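Side-chain contact in mannan endo-1,4-beta-mannosidase (Cryptopygus antarcticus, PDB 4OOU), which hydrolyses internal beta-1,4-mannosidic linkages in mannans, galactomannans and glucomannans, releasing mostly short manno-oligosaccharides: residues S102-S105 with K106-I110. Residues are numbered along the deposited sequence; the frame is centred on the assembly and turned at random.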
ATOM      1  N   SER A 102      22.431   2.784  -6.050  1.00 42.99           N
ATOM      2  CA  SER A 102      22.090   3.203  -4.705  1.00 40.43           C
ATOM      3  C   SER A 102      20.661   3.732  -4.555  1.00 40.95           C
ATOM      4  O   SER A 102      19.783   3.659  -5.441  1.00 39.01           O
ATOM      5  CB  SER A 102      23.100   4.253  -4.229  1.00 39.95           C
ATOM      6  OG  SER A 102      23.380   5.166  -5.258  1.00 40.41           O
ATOM      7  N   THR A 103      20.468   4.280  -3.385  1.00 37.95           N
ATOM      8  CA  THR A 103      19.200   4.686  -2.919  1.00 40.91           C
ATOM      9  C   THR A 103      18.849   5.975  -3.710  1.00 41.66           C
ATOM     10  O   THR A 103      17.827   6.061  -4.372  1.00 39.22           O
ATOM     11  CB  THR A 103      19.336   4.766  -1.368  1.00 42.87           C
ATOM     12  OG1 THR A 103      18.323   3.977  -0.714  1.00 42.74           O
ATOM     13  CG2 THR A 103      19.398   6.174  -0.863  1.00 43.73           C
ATOM     14  N   ASP A 104      19.740   6.943  -3.719  1.00 39.56           N
ATOM     15  CA  ASP A 104      19.541   8.138  -4.520  1.00 35.54           C
ATOM     16  C   ASP A 104      20.929   8.759  -4.641  1.00 39.71           C
ATOM     17  O   ASP A 104      21.799   8.440  -3.826  1.00 48.24           O
ATOM     18  CB  ASP A 104      18.544   9.060  -3.847  1.00 33.78           C
ATOM     19  CG  ASP A 104      19.040   9.630  -2.540  1.00 30.92           C
ATOM     20  OD1 ASP A 104      19.162   8.867  -1.569  1.00 31.33           O
ATOM     21  OD2 ASP A 104      19.272  10.856  -2.461  1.00 28.50           O
ATOM     22  N   SER A 105      21.183   9.580  -5.657  1.00 39.22           N
ATOM     23  CA  SER A 105      22.569   9.965  -5.950  1.00 40.13           C
ATOM     24  C   SER A 105      23.209  10.709  -4.773  1.00 41.80           C
ATOM     25  O   SER A 105      24.373  10.432  -4.436  1.00 38.02           O
ATOM     26  CB  SER A 105      22.677  10.775  -7.239  1.00 39.70           C
ATOM     27  OG  SER A 105      21.622  11.708  -7.297  1.00 44.45           O
ATOM     28  N   LYS A 106      22.445  11.609  -4.138  1.00 44.01           N
ATOM     29  CA  LYS A 106      22.885  12.267  -2.875  1.00 45.90           C
ATOM     30  C   LYS A 106      22.881  11.344  -1.628  1.00 42.33           C
ATOM     31  O   LYS A 106      23.278  11.804  -0.574  1.00 33.97           O
ATOM     32  CB  LYS A 106      22.037  13.520  -2.554  1.00 48.15           C
ATOM     33  CG  LYS A 106      22.509  14.851  -3.137  1.00 54.61           C
ATOM     34  CD  LYS A 106      22.066  15.028  -4.599  1.00 63.75           C
ATOM     35  CE  LYS A 106      22.604  16.292  -5.279  1.00 63.30           C
ATOM     36  NZ  LYS A 106      21.767  17.491  -4.998  1.00 62.80           N
ATOM     37  N   LYS A 107      22.410  10.092  -1.735  1.00 42.23           N
ATOM     38  CA  LYS A 107      22.346   9.160  -0.595  1.00 48.44           C
ATOM     39  C   LYS A 107      21.695   9.773   0.655  1.00 47.34           C
ATOM     40  O   LYS A 107      22.186   9.668   1.784  1.00 44.09           O
ATOM     41  CB  LYS A 107      23.738   8.611  -0.236  1.00 53.00           C
ATOM     42  CG  LYS A 107      24.299   7.584  -1.198  1.00 55.71           C
ATOM     43  CD  LYS A 107      25.656   7.080  -0.711  1.00 58.62           C
ATOM     44  CE  LYS A 107      26.563   6.723  -1.885  1.00 65.63           C
ATOM     45  NZ  LYS A 107      27.132   5.342  -1.820  1.00 68.20           N
ATOM     46  N   THR A 108      20.541  10.358   0.421  1.00 48.24           N
ATOM     47  CA  THR A 108      19.743  11.050   1.423  1.00 48.21           C
ATOM     48  C   THR A 108      18.476  10.268   1.838  1.00 47.23           C
ATOM     49  O   THR A 108      17.897  10.538   2.901  1.00 50.70           O
ATOM     50  CB  THR A 108      19.363  12.408   0.792  1.00 51.84           C
ATOM     51  OG1 THR A 108      20.357  13.375   1.136  1.00 48.18           O
ATOM     52  CG2 THR A 108      17.996  12.900   1.180  1.00 51.03           C
ATOM     53  N   LEU A 109      18.048   9.312   1.014  1.00 43.09           N
ATOM     54  CA  LEU A 109      16.719   8.679   1.173  1.00 45.51           C
ATOM     55  C   LEU A 109      16.468   8.075   2.545  1.00 44.93           C
ATOM     56  O   LEU A 109      15.431   8.342   3.149  1.00 49.41           O
ATOM     57  CB  LEU A 109      16.499   7.564   0.147  1.00 43.19           C
ATOM     58  CG  LEU A 109      15.091   6.971   0.169  1.00 43.61           C
ATOM     59  CD1 LEU A 109      14.262   7.479  -0.987  1.00 44.32           C
ATOM     60  CD2 LEU A 109      15.139   5.465   0.106  1.00 45.54           C
ATOM     61  N   ILE A 110      17.398   7.248   3.023  1.00 42.44           N
ATOM     62  CA  ILE A 110      17.176   6.515   4.267  1.00 40.40           C
ATOM     63  C   ILE A 110      17.002   7.500   5.423  1.00 36.91           C
ATOM     64  O   ILE A 110      16.048   7.395   6.171  1.00 32.98           O
ATOM     65  CB  ILE A 110      18.260   5.439   4.524  1.00 44.41           C
ATOM     66  CG1 ILE A 110      18.208   4.381   3.413  1.00 46.34           C
ATOM     67  CG2 ILE A 110      18.039   4.722   5.846  1.00 43.65           C
ATOM     68  CD1 ILE A 110      19.263   3.302   3.532  1.00 47.69           C
TER
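The carboxylate of Asp104 takes up the backbone N-H groups of Thr108 and Leu109, closing the loop that joins strand 100-102 to helix 109-122 in this TIM-barrel glycoside hydrolase of family 5. Asp104 OD1 accepts both: Thr108 N, at 2.8 Å, approaches on the syn lone pair, whereas Leu109 N, also 2.8 Å from OD1, comes from above the carboxylate plane, 39° out of it. Thr108 N also reaches Asp104 OD2 in a longer but straighter bond (3.2 Å, N-H...O angle 164°); it thus forks between the two oxygens, and with the Leu109 N bond this is likely to restrict rotation of the carboxylate about chi2. With chi1 at 66°, CG sits between the backbone N and carbonyl carbon of Asp104, which brings the carboxylate over Thr108 N and Leu109 N. Asp104 also opens a type I beta turn that ends at Lys107, where Lys107 N donates to Asp104 O at 2.7 Å. On the apolar side, the methyl CG2 of Thr103 presses on Leu109 CB at 3.4 Å. The buried Thr103 OG1 has no hydrogen-bonding partner in the model and lies 3.6 Å from Leu109 CD2. Both side chains pack against Met163 of helix 149-167. Replacing Asp104 by an alanine removes the carboxylate and would probably leave the N-H groups of Thr108, Leu109 and Asn55 without this acceptor, with the start of the helix less firmly tied to the turn. Outside the segment, Asn55 holds the turn itself: its backbone N donates to Asp104 OD2, while its OD1 is hydrogen-bonded to Ser105 OG and Lys106 N.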